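Local structure of acetyltransferase, GNAT family (Streptococcus pneumoniae, 2ATR) at residues A[16-21]-A[73-78]; A[43-48]-A[89-94]; A[55-60]-A[67-72]; A[83-88]-A[112-117]. The protein is of unknown specific function but, as a GNAT-family member, probably transfers an acetyl group from acetyl-coenzyme A to an as yet unidentified acceptor. All blocks are in the same frame, centred on the assembly; numbering follows the deposited sequence.

Contact 1: A[16-21]-A[73-78]; sequences LHLYQA and IVLPSY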
loop_
_atom_site.group_PDB
_atom_site.type_symbol
_atom_site.label_atom_id
_atom_site.label_comp_id
_atom_site.label_asym_id
_atom_site.label_seq_id
_atom_site.Cartn_x
_atom_site.Cartn_y
_atom_site.Cartn_z
ATOM N N LEU A 16 -10.541 -8.589 -4.570
ATOM C CA LEU A 16 -11.054 -7.760 -5.678
ATOM C C LEU A 16 -12.046 -6.736 -5.197
ATOM O O LEU A 16 -12.046 -5.603 -5.678
ATOM C CB LEU A 16 -11.656 -8.616 -6.787
ATOM C CG LEU A 16 -12.039 -7.903 -8.100
ATOM C CD1 LEU A 16 -10.848 -7.252 -8.777
ATOM C CD2 LEU A 16 -12.717 -8.895 -9.034
ATOM N N HIS A 17 -12.875 -7.105 -4.227
ATOM C CA HIS A 17 -13.784 -6.133 -3.592
ATOM C C HIS A 17 -13.070 -4.884 -3.044
ATOM O O HIS A 17 -13.614 -3.785 -3.044
ATOM C CB HIS A 17 -14.665 -6.808 -2.506
ATOM C CG HIS A 17 -13.918 -7.203 -1.266
ATOM N ND1 HIS A 17 -13.036 -8.255 -1.249
ATOM C CD2 HIS A 17 -13.953 -6.708 -0.004
ATOM C CE1 HIS A 17 -12.512 -8.356 -0.039
ATOM N NE2 HIS A 17 -13.064 -7.438 0.737
ATOM N N LEU A 18 -11.839 -5.041 -2.561
ATOM C CA LEU A 18 -11.089 -3.871 -2.060
ATOM C C LEU A 18 -10.714 -2.899 -3.225
ATOM O O LEU A 18 -10.899 -1.705 -3.125
ATOM C CB LEU A 18 -9.815 -4.342 -1.358
ATOM C CG LEU A 18 -9.934 -5.168 -0.070
ATOM C CD1 LEU A 18 -8.541 -5.488 0.482
ATOM C CD2 LEU A 18 -10.729 -4.428 0.914
ATOM N N TYR A 19 -10.160 -3.450 -4.290
ATOM C CA TYR A 19 -9.790 -2.663 -5.492
ATOM C C TYR A 19 -11.041 -2.058 -6.160
ATOM O O TYR A 19 -11.048 -0.852 -6.457
ATOM C CB TYR A 19 -8.973 -3.495 -6.470
ATOM C CG TYR A 19 -7.624 -3.900 -5.936
ATOM C CD1 TYR A 19 -6.493 -3.055 -6.076
ATOM C CD2 TYR A 19 -7.459 -5.134 -5.284
ATOM C CE1 TYR A 19 -5.226 -3.445 -5.568
ATOM C CE2 TYR A 19 -6.222 -5.514 -4.782
ATOM C CZ TYR A 19 -5.105 -4.663 -4.923
ATOM O OH TYR A 19 -3.902 -5.088 -4.416
ATOM N N GLN A 20 -12.099 -2.864 -6.343
ATOM C CA GLN A 20 -13.441 -2.313 -6.707
ATOM C C GLN A 20 -13.840 -1.139 -5.820
ATOM O O GLN A 20 -14.294 -0.117 -6.308
ATOM C CB GLN A 20 -14.545 -3.401 -6.680
ATOM C CG GLN A 20 -14.490 -4.295 -7.886
ATOM C CD GLN A 20 -15.210 -5.648 -7.759
ATOM O OE1 GLN A 20 -15.603 -6.097 -6.677
ATOM N NE2 GLN A 20 -15.326 -6.330 -8.892
ATOM N N ALA A 21 -13.652 -1.273 -4.516
ATOM C CA ALA A 21 -14.030 -0.226 -3.565
ATOM C C ALA A 21 -13.310 1.084 -3.820
ATOM O O ALA A 21 -13.606 2.107 -3.166
ATOM C CB ALA A 21 -13.753 -0.694 -2.156
ATOM N N ILE A 73 -5.068 0.075 0.901
ATOM C CA ILE A 73 -6.523 0.196 0.750
ATOM C C ILE A 73 -7.161 -0.150 2.065
ATOM O O ILE A 73 -6.821 -1.176 2.654
ATOM C CB ILE A 73 -7.097 -0.763 -0.334
ATOM C CG1 ILE A 73 -6.492 -0.455 -1.696
ATOM C CG2 ILE A 73 -8.629 -0.647 -0.405
ATOM C CD1 ILE A 73 -6.774 -1.479 -2.736
ATOM N N VAL A 74 -8.026 0.735 2.555
ATOM C CA VAL A 74 -9.008 0.389 3.574
ATOM C C VAL A 74 -10.417 0.695 2.977
ATOM O O VAL A 74 -10.606 1.702 2.250
ATOM C CB VAL A 74 -8.806 1.155 4.877
ATOM C CG1 VAL A 74 -9.832 0.689 5.943
ATOM C CG2 VAL A 74 -7.410 0.948 5.424
ATOM N N LEU A 75 -11.378 -0.200 3.216
ATOM C CA LEU A 75 -12.793 0.135 2.881
ATOM C C LEU A 75 -13.165 1.464 3.475
ATOM O O LEU A 75 -12.951 1.697 4.690
ATOM C CB LEU A 75 -13.786 -0.932 3.351
ATOM C CG LEU A 75 -13.661 -2.271 2.660
ATOM C CD1 LEU A 75 -14.566 -3.343 3.377
ATOM C CD2 LEU A 75 -13.974 -2.170 1.123
ATOM N N PRO A 76 -13.668 2.379 2.602
ATOM C CA PRO A 76 -13.936 3.747 2.963
ATOM C C PRO A 76 -14.945 3.775 4.040
ATOM O O PRO A 76 -15.152 4.811 4.626
ATOM C CB PRO A 76 -14.493 4.374 1.658
ATOM C CG PRO A 76 -13.928 3.532 0.586
ATOM C CD PRO A 76 -13.956 2.134 1.167
ATOM N N SER A 77 -15.548 2.615 4.333
ATOM C CA SER A 77 -16.554 2.539 5.392
ATOM C C SER A 77 -15.927 2.362 6.791
ATOM O O SER A 77 -16.540 2.778 7.779
ATOM C CB SER A 77 -17.711 1.551 5.053
ATOM O OG SER A 77 -17.293 0.343 4.480
ATOM N N TYR A 78 -14.721 1.765 6.853
ATOM C CA TYR A 78 -13.868 1.685 8.056
ATOM C C TYR A 78 -12.991 2.946 8.028
ATOM O O TYR A 78 -13.427 3.976 7.487
ATOM C CB TYR A 78 -13.013 0.377 8.060
ATOM C CG TYR A 78 -13.840 -0.908 8.269
ATOM C CD1 TYR A 78 -13.812 -1.586 9.483
ATOM C CD2 TYR A 78 -14.677 -1.400 7.253
ATOM C CE1 TYR A 78 -14.587 -2.715 9.699
ATOM C CE2 TYR A 78 -15.436 -2.546 7.437
ATOM C CZ TYR A 78 -15.411 -3.195 8.676
ATOM O OH TYR A 78 -16.177 -4.331 8.877
#

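Contact 2: A[43-48]-A[89-94]; sequences VIYLAL and KEALGN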
loop_
_atom_site.group_PDB
_atom_site.type_symbol
_atom_site.label_atom_id
_atom_site.label_comp_id
_atom_site.label_asym_id
_atom_site.label_seq_id
_atom_site.Cartn_x
_atom_site.Cartn_y
_atom_site.Cartn_z
ATOM N N VAL A 43 5.640 -8.333 -0.189
ATOM C CA VAL A 43 4.839 -8.626 0.979
ATOM C C VAL A 43 3.413 -8.129 0.796
ATOM O O VAL A 43 3.188 -7.101 0.172
ATOM C CB VAL A 43 5.465 -8.041 2.264
ATOM C CG1 VAL A 43 4.931 -6.675 2.581
ATOM C CG2 VAL A 43 5.283 -8.971 3.417
ATOM N N ILE A 44 2.462 -8.875 1.347
ATOM C CA ILE A 44 1.082 -8.421 1.491
ATOM C C ILE A 44 0.549 -8.686 2.887
ATOM O O ILE A 44 0.681 -9.780 3.392
ATOM C CB ILE A 44 0.177 -9.084 0.447
ATOM C CG1 ILE A 44 0.617 -8.717 -0.962
ATOM C CG2 ILE A 44 -1.265 -8.710 0.673
ATOM C CD1 ILE A 44 0.163 -9.681 -1.993
ATOM N N TYR A 45 -0.048 -7.674 3.495
ATOM C CA TYR A 45 -0.824 -7.842 4.718
ATOM C C TYR A 45 -2.295 -7.513 4.464
ATOM O O TYR A 45 -2.596 -6.611 3.700
ATOM C CB TYR A 45 -0.272 -6.953 5.841
ATOM C CG TYR A 45 1.052 -7.411 6.430
ATOM C CD1 TYR A 45 1.119 -7.942 7.701
ATOM C CD2 TYR A 45 2.224 -7.309 5.711
ATOM C CE1 TYR A 45 2.298 -8.359 8.225
ATOM C CE2 TYR A 45 3.404 -7.723 6.225
ATOM C CZ TYR A 45 3.445 -8.250 7.485
ATOM O OH TYR A 45 4.638 -8.657 8.006
ATOM N N LEU A 46 -3.198 -8.246 5.110
ATOM C CA LEU A 46 -4.625 -7.903 5.075
ATOM C C LEU A 46 -5.089 -7.419 6.428
ATOM O O LEU A 46 -4.521 -7.827 7.458
ATOM C CB LEU A 46 -5.490 -9.092 4.656
ATOM C CG LEU A 46 -5.088 -9.716 3.333
ATOM C CD1 LEU A 46 -6.033 -10.880 3.051
ATOM C CD2 LEU A 46 -5.158 -8.639 2.207
ATOM N N ALA A 47 -6.091 -6.535 6.416
ATOM C CA ALA A 47 -6.824 -6.134 7.593
ATOM C C ALA A 47 -8.143 -6.908 7.587
ATOM O O ALA A 47 -8.830 -6.958 6.541
ATOM C CB ALA A 47 -7.102 -4.647 7.558
ATOM N N LEU A 48 -8.444 -7.551 8.728
ATOM C CA LEU A 48 -9.617 -8.441 8.870
ATOM C C LEU A 48 -10.479 -8.010 10.026
ATOM O O LEU A 48 -9.988 -7.748 11.126
ATOM C CB LEU A 48 -9.193 -9.899 9.110
ATOM C CG LEU A 48 -9.076 -10.619 7.763
ATOM C CD1 LEU A 48 -7.664 -10.651 7.230
ATOM C CD2 LEU A 48 -9.627 -12.015 7.903
ATOM N N LYS A 89 2.705 -0.074 9.538
ATOM C CA LYS A 89 3.699 -0.475 10.567
ATOM C C LYS A 89 4.104 -1.931 10.473
ATOM O O LYS A 89 5.314 -2.228 10.507
ATOM C CB LYS A 89 3.244 -0.070 11.978
ATOM C CG LYS A 89 3.148 1.454 12.164
ATOM C CD LYS A 89 2.457 1.842 13.505
ATOM C CE LYS A 89 2.250 3.319 13.626
ATOM N NZ LYS A 89 3.499 4.124 13.339
ATOM N N GLU A 90 3.146 -2.837 10.263
ATOM C CA GLU A 90 3.503 -4.269 10.040
ATOM C C GLU A 90 4.257 -4.576 8.748
ATOM O O GLU A 90 5.249 -5.337 8.763
ATOM C CB GLU A 90 2.303 -5.206 10.123
ATOM C CG GLU A 90 1.560 -5.161 11.469
ATOM C CD GLU A 90 2.463 -5.501 12.665
ATOM O OE1 GLU A 90 3.334 -6.392 12.534
ATOM O OE2 GLU A 90 2.311 -4.857 13.734
ATOM N N ALA A 91 3.784 -4.029 7.623
ATOM C CA ALA A 91 4.473 -4.311 6.352
ATOM C C ALA A 91 5.875 -3.708 6.345
ATOM O O ALA A 91 6.826 -4.408 6.036
ATOM C CB ALA A 91 3.658 -3.839 5.148
ATOM N N LEU A 92 6.015 -2.440 6.730
ATOM C CA LEU A 92 7.323 -1.763 6.641
ATOM C C LEU A 92 8.325 -2.275 7.690
ATOM O O LEU A 92 9.526 -2.078 7.530
ATOM C CB LEU A 92 7.174 -0.247 6.763
ATOM C CG LEU A 92 6.458 0.444 5.592
ATOM C CD1 LEU A 92 6.305 1.876 5.937
ATOM C CD2 LEU A 92 7.251 0.202 4.292
ATOM N N GLY A 93 7.811 -2.913 8.755
ATOM C CA GLY A 93 8.628 -3.556 9.782
ATOM C C GLY A 93 9.580 -4.603 9.227
ATOM O O GLY A 93 10.669 -4.872 9.794
ATOM N N ASN A 94 9.190 -5.187 8.099
ATOM C CA ASN A 94 10.044 -6.117 7.391
ATOM C C ASN A 94 11.175 -5.451 6.628
ATOM O O ASN A 94 12.074 -6.131 6.149
ATOM C CB ASN A 94 9.222 -6.957 6.435
ATOM C CG ASN A 94 8.115 -7.682 7.137
ATOM O OD1 ASN A 94 6.949 -7.251 7.116
ATOM N ND2 ASN A 94 8.471 -8.756 7.817
#

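Contact 3: A[55-60]-A[67-72]; sequences GLIRLV and VFVQDL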
loop_
_atom_site.group_PDB
_atom_site.type_symbol
_atom_site.label_atom_id
_atom_site.label_comp_id
_atom_site.label_asym_id
_atom_site.label_seq_id
_atom_site.Cartn_x
_atom_site.Cartn_y
_atom_site.Cartn_z
ATOM N N GLY A 55 -9.102 -4.454 4.364
ATOM C CA GLY A 55 -7.936 -3.581 4.087
ATOM C C GLY A 55 -6.830 -4.423 3.547
ATOM O O GLY A 55 -6.815 -5.641 3.786
ATOM N N LEU A 56 -5.934 -3.798 2.761
ATOM C CA LEU A 56 -4.795 -4.479 2.179
ATOM C C LEU A 56 -3.610 -3.484 2.090
ATOM O O LEU A 56 -3.818 -2.289 1.891
ATOM C CB LEU A 56 -5.158 -5.057 0.783
ATOM C CG LEU A 56 -4.101 -5.621 -0.183
ATOM C CD1 LEU A 56 -4.708 -6.680 -1.137
ATOM C CD2 LEU A 56 -3.431 -4.450 -0.995
ATOM N N ILE A 57 -2.404 -3.985 2.280
ATOM C CA ILE A 57 -1.170 -3.231 1.895
ATOM C C ILE A 57 -0.341 -4.169 1.050
ATOM O O ILE A 57 -0.319 -5.371 1.305
ATOM C CB ILE A 57 -0.378 -2.606 3.088
ATOM C CG1 ILE A 57 0.836 -1.708 2.589
ATOM C CG2 ILE A 57 0.101 -3.733 4.045
ATOM C CD1 ILE A 57 1.462 -0.860 3.767
ATOM N N ARG A 58 0.271 -3.640 -0.007
ATOM C CA ARG A 58 1.093 -4.414 -0.893
ATOM C C ARG A 58 2.374 -3.619 -1.223
ATOM O O ARG A 58 2.353 -2.485 -1.743
ATOM C CB ARG A 58 0.340 -4.737 -2.191
ATOM C CG ARG A 58 1.027 -5.667 -3.108
ATOM C CD ARG A 58 0.080 -6.187 -4.190
ATOM N NE ARG A 58 -0.184 -5.218 -5.265
ATOM C CZ ARG A 58 0.589 -4.986 -6.321
ATOM N NH1 ARG A 58 1.804 -5.538 -6.464
ATOM N NH2 ARG A 58 0.166 -4.141 -7.239
ATOM N N LEU A 59 3.501 -4.226 -0.891
ATOM C CA LEU A 59 4.812 -3.608 -1.156
ATOM C C LEU A 59 5.485 -4.309 -2.290
ATOM O O LEU A 59 5.330 -5.512 -2.440
ATOM C CB LEU A 59 5.693 -3.700 0.083
ATOM C CG LEU A 59 5.222 -3.212 1.444
ATOM C CD1 LEU A 59 6.403 -3.307 2.382
ATOM C CD2 LEU A 59 4.704 -1.819 1.398
ATOM N N VAL A 60 6.256 -3.554 -3.079
ATOM C CA VAL A 60 6.982 -4.040 -4.252
ATOM C C VAL A 60 8.406 -3.455 -4.283
ATOM O O VAL A 60 8.704 -2.495 -3.555
ATOM C CB VAL A 60 6.269 -3.682 -5.609
ATOM C CG1 VAL A 60 4.852 -4.343 -5.669
ATOM C CG2 VAL A 60 6.215 -2.173 -5.837
ATOM N N VAL A 67 12.107 -0.273 -1.825
ATOM C CA VAL A 67 10.803 -0.770 -1.463
ATOM C C VAL A 67 9.760 0.348 -1.777
ATOM O O VAL A 67 10.012 1.538 -1.565
ATOM C CB VAL A 67 10.746 -1.178 0.019
ATOM C CG1 VAL A 67 9.272 -1.576 0.447
ATOM C CG2 VAL A 67 11.746 -2.368 0.319
ATOM N N PHE A 68 8.642 -0.033 -2.367
ATOM C CA PHE A 68 7.597 0.957 -2.743
ATOM C C PHE A 68 6.296 0.469 -2.136
ATOM O O PHE A 68 6.000 -0.737 -2.233
ATOM C CB PHE A 68 7.477 1.106 -4.267
ATOM C CG PHE A 68 8.770 1.560 -4.934
ATOM C CD1 PHE A 68 9.028 2.921 -5.121
ATOM C CD2 PHE A 68 9.762 0.628 -5.281
ATOM C CE1 PHE A 68 10.210 3.357 -5.732
ATOM C CE2 PHE A 68 10.951 1.056 -5.843
ATOM C CZ PHE A 68 11.163 2.432 -6.086
ATOM N N VAL A 69 5.554 1.383 -1.518
ATOM C CA VAL A 69 4.228 1.071 -0.958
ATOM C C VAL A 69 3.303 1.178 -2.163
ATOM O O VAL A 69 2.958 2.284 -2.610
ATOM C CB VAL A 69 3.736 2.050 0.192
ATOM C CG1 VAL A 69 2.263 1.669 0.603
ATOM C CG2 VAL A 69 4.619 1.960 1.446
ATOM N N GLN A 70 2.996 0.036 -2.766
ATOM C CA GLN A 70 2.276 0.032 -4.044
ATOM C C GLN A 70 0.750 0.182 -3.868
ATOM O O GLN A 70 0.133 1.068 -4.486
ATOM C CB GLN A 70 2.658 -1.210 -4.825
ATOM C CG GLN A 70 1.898 -1.435 -6.148
ATOM C CD GLN A 70 2.001 -0.234 -7.105
ATOM O OE1 GLN A 70 2.967 0.515 -7.074
ATOM N NE2 GLN A 70 0.976 -0.033 -7.910
ATOM N N ASP A 71 0.136 -0.632 -3.013
ATOM C CA ASP A 71 -1.320 -0.498 -2.717
ATOM C C ASP A 71 -1.475 -0.329 -1.233
ATOM O O ASP A 71 -0.823 -1.052 -0.442
ATOM C CB ASP A 71 -2.168 -1.732 -3.149
ATOM C CG ASP A 71 -2.069 -2.057 -4.630
ATOM O OD1 ASP A 71 -2.004 -1.134 -5.482
ATOM O OD2 ASP A 71 -2.092 -3.263 -4.953
ATOM N N LEU A 72 -2.269 0.646 -0.832
ATOM C CA LEU A 72 -2.762 0.741 0.529
ATOM C C LEU A 72 -4.266 1.040 0.480
ATOM O O LEU A 72 -4.686 2.139 0.056
ATOM C CB LEU A 72 -2.051 1.828 1.325
ATOM C CG LEU A 72 -2.455 2.015 2.794
ATOM C CD1 LEU A 72 -2.242 0.704 3.588
ATOM C CD2 LEU A 72 -1.684 3.162 3.465
HETATM O O HOH W 1 -1.589 -1.906 -8.090
#

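Contact 4: A[83-88]-A[112-117]; sequences IGSSLM and VGFYRS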
loop_
_atom_site.group_PDB
_atom_site.type_symbol
_atom_site.label_atom_id
_atom_site.label_comp_id
_atom_site.label_asym_id
_atom_site.label_seq_id
_atom_site.Cartn_x
_atom_site.Cartn_y
_atom_site.Cartn_z
ATOM N N ILE A 83 -6.437 1.654 11.006
ATOM C CA ILE A 83 -6.217 0.471 10.129
ATOM C C ILE A 83 -5.067 0.665 9.133
ATOM O O ILE A 83 -4.231 -0.190 8.989
ATOM C CB ILE A 83 -7.503 0.002 9.366
ATOM C CG1 ILE A 83 -8.667 -0.262 10.359
ATOM C CG2 ILE A 83 -7.204 -1.314 8.550
ATOM C CD1 ILE A 83 -9.990 -0.729 9.676
ATOM N N GLY A 84 -5.073 1.796 8.436
ATOM C CA GLY A 84 -3.973 2.161 7.532
ATOM C C GLY A 84 -2.656 2.177 8.281
ATOM O O GLY A 84 -1.712 1.666 7.764
ATOM N N SER A 85 -2.597 2.745 9.487
ATOM C CA SER A 85 -1.353 2.774 10.305
ATOM C C SER A 85 -0.806 1.417 10.640
ATOM O O SER A 85 0.398 1.167 10.557
ATOM C CB SER A 85 -1.563 3.426 11.666
ATOM O OG SER A 85 -1.697 4.803 11.534
ATOM N N SER A 86 -1.713 0.566 11.114
ATOM C CA SER A 86 -1.406 -0.794 11.438
ATOM C C SER A 86 -0.822 -1.513 10.259
ATOM O O SER A 86 0.203 -2.145 10.404
ATOM C CB SER A 86 -2.691 -1.501 11.928
ATOM O OG SER A 86 -3.140 -0.812 13.071
ATOM N N LEU A 87 -1.492 -1.415 9.101
ATOM C CA LEU A 87 -1.023 -2.057 7.849
ATOM C C LEU A 87 0.434 -1.603 7.473
ATOM O O LEU A 87 1.319 -2.432 7.216
ATOM C CB LEU A 87 -1.992 -1.763 6.714
ATOM C CG LEU A 87 -3.331 -2.556 6.737
ATOM C CD1 LEU A 87 -4.237 -2.002 5.606
ATOM C CD2 LEU A 87 -3.056 -4.050 6.532
HETATM N N MSE A 88 0.629 -0.294 7.519
HETATM C CA MSE A 88 1.916 0.364 7.263
HETATM C C MSE A 88 3.010 -0.107 8.249
HETATM O O MSE A 88 4.111 -0.505 7.854
HETATM C CB MSE A 88 1.708 1.906 7.301
HETATM C CG MSE A 88 1.082 2.517 5.982
HETATM SE SE MSE A 88 2.188 2.590 4.530
HETATM C CE MSE A 88 3.218 3.993 5.083
ATOM N N VAL A 112 -1.548 13.400 2.460
ATOM C CA VAL A 112 -0.222 13.854 2.791
ATOM C C VAL A 112 -0.099 13.856 4.298
ATOM O O VAL A 112 0.922 13.370 4.813
ATOM C CB VAL A 112 0.192 15.171 2.107
ATOM C CG1 VAL A 112 1.521 15.757 2.746
ATOM C CG2 VAL A 112 0.399 14.932 0.614
ATOM N N GLY A 113 -1.134 14.345 5.008
ATOM C CA GLY A 113 -1.090 14.384 6.477
ATOM C C GLY A 113 -0.948 12.970 7.046
ATOM O O GLY A 113 -0.182 12.752 7.972
ATOM N N PHE A 114 -1.654 11.994 6.475
ATOM C CA PHE A 114 -1.532 10.605 6.910
ATOM C C PHE A 114 -0.108 9.995 6.723
ATOM O O PHE A 114 0.448 9.425 7.663
ATOM C CB PHE A 114 -2.593 9.685 6.310
ATOM C CG PHE A 114 -2.265 8.198 6.492
ATOM C CD1 PHE A 114 -2.467 7.581 7.728
ATOM C CD2 PHE A 114 -1.729 7.436 5.451
ATOM C CE1 PHE A 114 -2.148 6.214 7.917
ATOM C CE2 PHE A 114 -1.393 6.098 5.651
ATOM C CZ PHE A 114 -1.614 5.500 6.895
ATOM N N TYR A 115 0.463 10.125 5.533
ATOM C CA TYR A 115 1.821 9.600 5.280
ATOM C C TYR A 115 2.916 10.324 6.103
ATOM O O TYR A 115 3.878 9.694 6.560
ATOM C CB TYR A 115 2.126 9.597 3.787
ATOM C CG TYR A 115 1.296 8.580 3.053
ATOM C CD1 TYR A 115 1.384 7.190 3.391
ATOM C CD2 TYR A 115 0.356 8.983 2.081
ATOM C CE1 TYR A 115 0.590 6.234 2.714
ATOM C CE2 TYR A 115 -0.487 8.040 1.427
ATOM C CZ TYR A 115 -0.351 6.684 1.738
ATOM O OH TYR A 115 -1.166 5.776 1.096
ATOM N N ARG A 116 2.747 11.623 6.313
ATOM C CA ARG A 116 3.651 12.344 7.225
ATOM C C ARG A 116 3.537 11.784 8.626
ATOM O O ARG A 116 4.568 11.594 9.285
ATOM C CB ARG A 116 3.406 13.839 7.180
ATOM C CG ARG A 116 4.048 14.578 5.995
ATOM C CD ARG A 116 3.986 16.148 6.227
ATOM N NE ARG A 116 4.760 16.886 5.212
ATOM C CZ ARG A 116 4.260 17.802 4.380
ATOM N NH1 ARG A 116 2.960 18.145 4.417
ATOM N NH2 ARG A 116 5.053 18.391 3.503
ATOM N N SER A 117 2.325 11.394 9.055
ATOM C CA SER A 117 2.166 10.808 10.414
ATOM C C SER A 117 2.853 9.468 10.444
ATOM O O SER A 117 3.223 8.969 11.515
ATOM C CB SER A 117 0.680 10.672 10.843
ATOM O OG SER A 117 0.106 9.548 10.184
#

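Contact 1: A[16-21]-A[73-78]
Ile73 meets Tyr19 in a CH-pi contact: the Ile73 CD1 methyl stands over one face of the Tyr19 ring, 3.9 Å from the ring centroid and 20° off its normal. It is displaced toward the rim, where CD1 and CE1 of the tyrosine take the touch. The isoleucine chain reaches this point because CG1 is anti to the carbonyl carbon and continues extended at chi2 (169°). Its other branch, CG2, rests on Leu18, 4.0 Å from Leu18 CB.

In the GNAT fold a helix from the N-terminal part of the chain lies on one face of the central sheet. Here helix 12-20 packs where strand 66-74 runs out into a type I turn, with helix 83-92 on the other face.

A second aliphatic group centres on Leu75 CD2, which lies 3.6 Å from Ala21 CB and 4.0 Å from Leu18 CD2; the two leucine side chains cross nearly at right angles. Separately, Pro76 adds a looser brush against the backbone, its CG being 4.0 Å from Ala21 O.

Hydrogen bonds play no part between the segments. Tyr19 OH instead bonds Asp71, and His17 NE2 bonds the carbonyl of Val53.

Contact 2: A[43-48]-A[89-94]
Tyr45 lays one face of its ring against Glu90 CB and the Glu90-Ala91 peptide, giving a clear case of an aromatic residue of a strand packing face-on against a helix. The closest carbon approach is that of Tyr45 CE2 to Ala91 CA, 3.6 Å. Over the ring face Glu90 CB makes a CH-pi contact, 4.1 Å from the Tyr45 ring centroid and 29° off the normal, while Ala91 N lies above the ring nearer its rim. With CG anti to the carbonyl carbon (chi1 -73°), the tyrosine extends from the strand toward Glu90 and Ala91.

The tight part is buried. Ala91 CB sits between two side chains of the strand, 3.8 Å from Tyr45 CD2 and 4.0 Å from Val43 CG1, and beyond them it also touches Ile57 of the adjoining strand. Alternation along strand 43-49 turns Val43 and Tyr45 to this face of the sheet and Ile44 to the other, and helix 83-92 packs on the first face, as the corresponding helix does in other GNAT proteins.

Toward solvent the packing thins. Glu90 and Asn94 are exposed, and Glu90 contributes its CB while its chain bends at chi2. Asn94 approaches the phenol end from the opposite direction.

The tyrosine ring, Val43 and Ala91 meet largely through carbon, which implies that the contact rests on complementary shape and dispersion, with no clear hydrogen bond tying the two segments together.

Contact 3: A[55-60]-A[67-72]
Arg58 holds CG anti to the backbone N (chi1 -173°) and bends at chi3 (77°), which lays its guanidinium alongside Asp71, whose CG is anti to the carbonyl carbon. The two belong to the antiparallel hairpin of strands 52-61 and 66-74, at a classic beta bulge where Gln70 and Asp71 together face Arg58. A bulge in the strand equivalent to 66-74 is a familiar feature of the GNAT fold, associated in relatives with acetyl-coenzyme A binding.

At the bulge Arg58 O accepts twice, from Gln70 N at 2.8 Å and from Asp71 N at 3.2 Å, the latter on a lone pair in the carbonyl plane. Arg58 N returns a bond to Asp71 O.

Ile57, Leu59, Val69 and Leu72 pack on one face of the sheet, with Leu59 CD2 3.8 Å from Val69 CG2. On the other, a salt bridge joins Arg58 NE to Asp71 OD2 (2.7 Å), the nitrogen approaching from above the carboxylate plane. Tyr19 OH is a second partner of that oxygen, and Gln70 CG lies over one guanidinium face, toward its rim.

One water accepts from Arg58 NH2 (3.0 Å) and from Gln70 NE2 (3.2 Å) and donates to Asp71 OD1 (2.8 Å).

Contact 4: A[83-88]-A[112-117]
Phe114 reaches across to helix 83-92 and presses the far end of its ring against backbone as well as side chains. Its CZ is 3.7 Å from Gly84 C, an approach made possible by the bare surface that glycine leaves there. Ser85 comes to the ring edge: Ser85 N lies 3.8 Å from Phe114 CE1, near the ring plane, and Ser85 OG is 3.9 Å from the same carbon. One turn further on, Met88, present as selenomethionine, sets its CG 4.1 Å from Phe114 CZ, while its CE meets the edge of the neighbouring ring, 4.1 Å from Tyr115 CD1.

Torsions and ring packing place these groups. Phe114 carries CG anti to its backbone N (chi1 166°), which throws the ring outward across the gap, and its CD2 stands 3.7 Å above the plane of the Tyr115 ring, over the centre, so each aromatic limits the other. Met88 bends at both chi2 and chi3, curling its methyl back to Tyr115.

A second shell completes the packing. Leu72 of strand 66-74 touches Met88, Phe114 and Tyr115 alike, joining both helices to the sheet, and Phe120 also lies on Met88. The helix segments themselves stay 11.0 Å apart at the axes and are inclined by 43°, a wide separation bridged by large side chains.

Gly82 and Gly84 are the glycines of the GNAT Q/R-x-x-G-x-G/A motif; in relatives the turn into this helix binds the pyrophosphate of acetyl-coenzyme A, and the same role is probable here.

In the fold
From the N terminus, helix 12-20 supplies the first segment of contact 1, whose loop closes when the chain leaves strand 66-74. Inside that loop contact 2 opens on strand 43-49, and contact 3 then opens and closes as the short hairpin of strands 52-61 and 66-74, lying within the spans of both contacts 1 and 2. Contact 2 closes on helix 83-92 and therefore crosses contact 1. It also crosses contact 4, which opens on the same helix and closes on helix 109-117, in series with contacts 1 and 3. Together they bind helix 12-20 to one sheet face and helix 83-92 to the other, with helix 109-117 beside the latter.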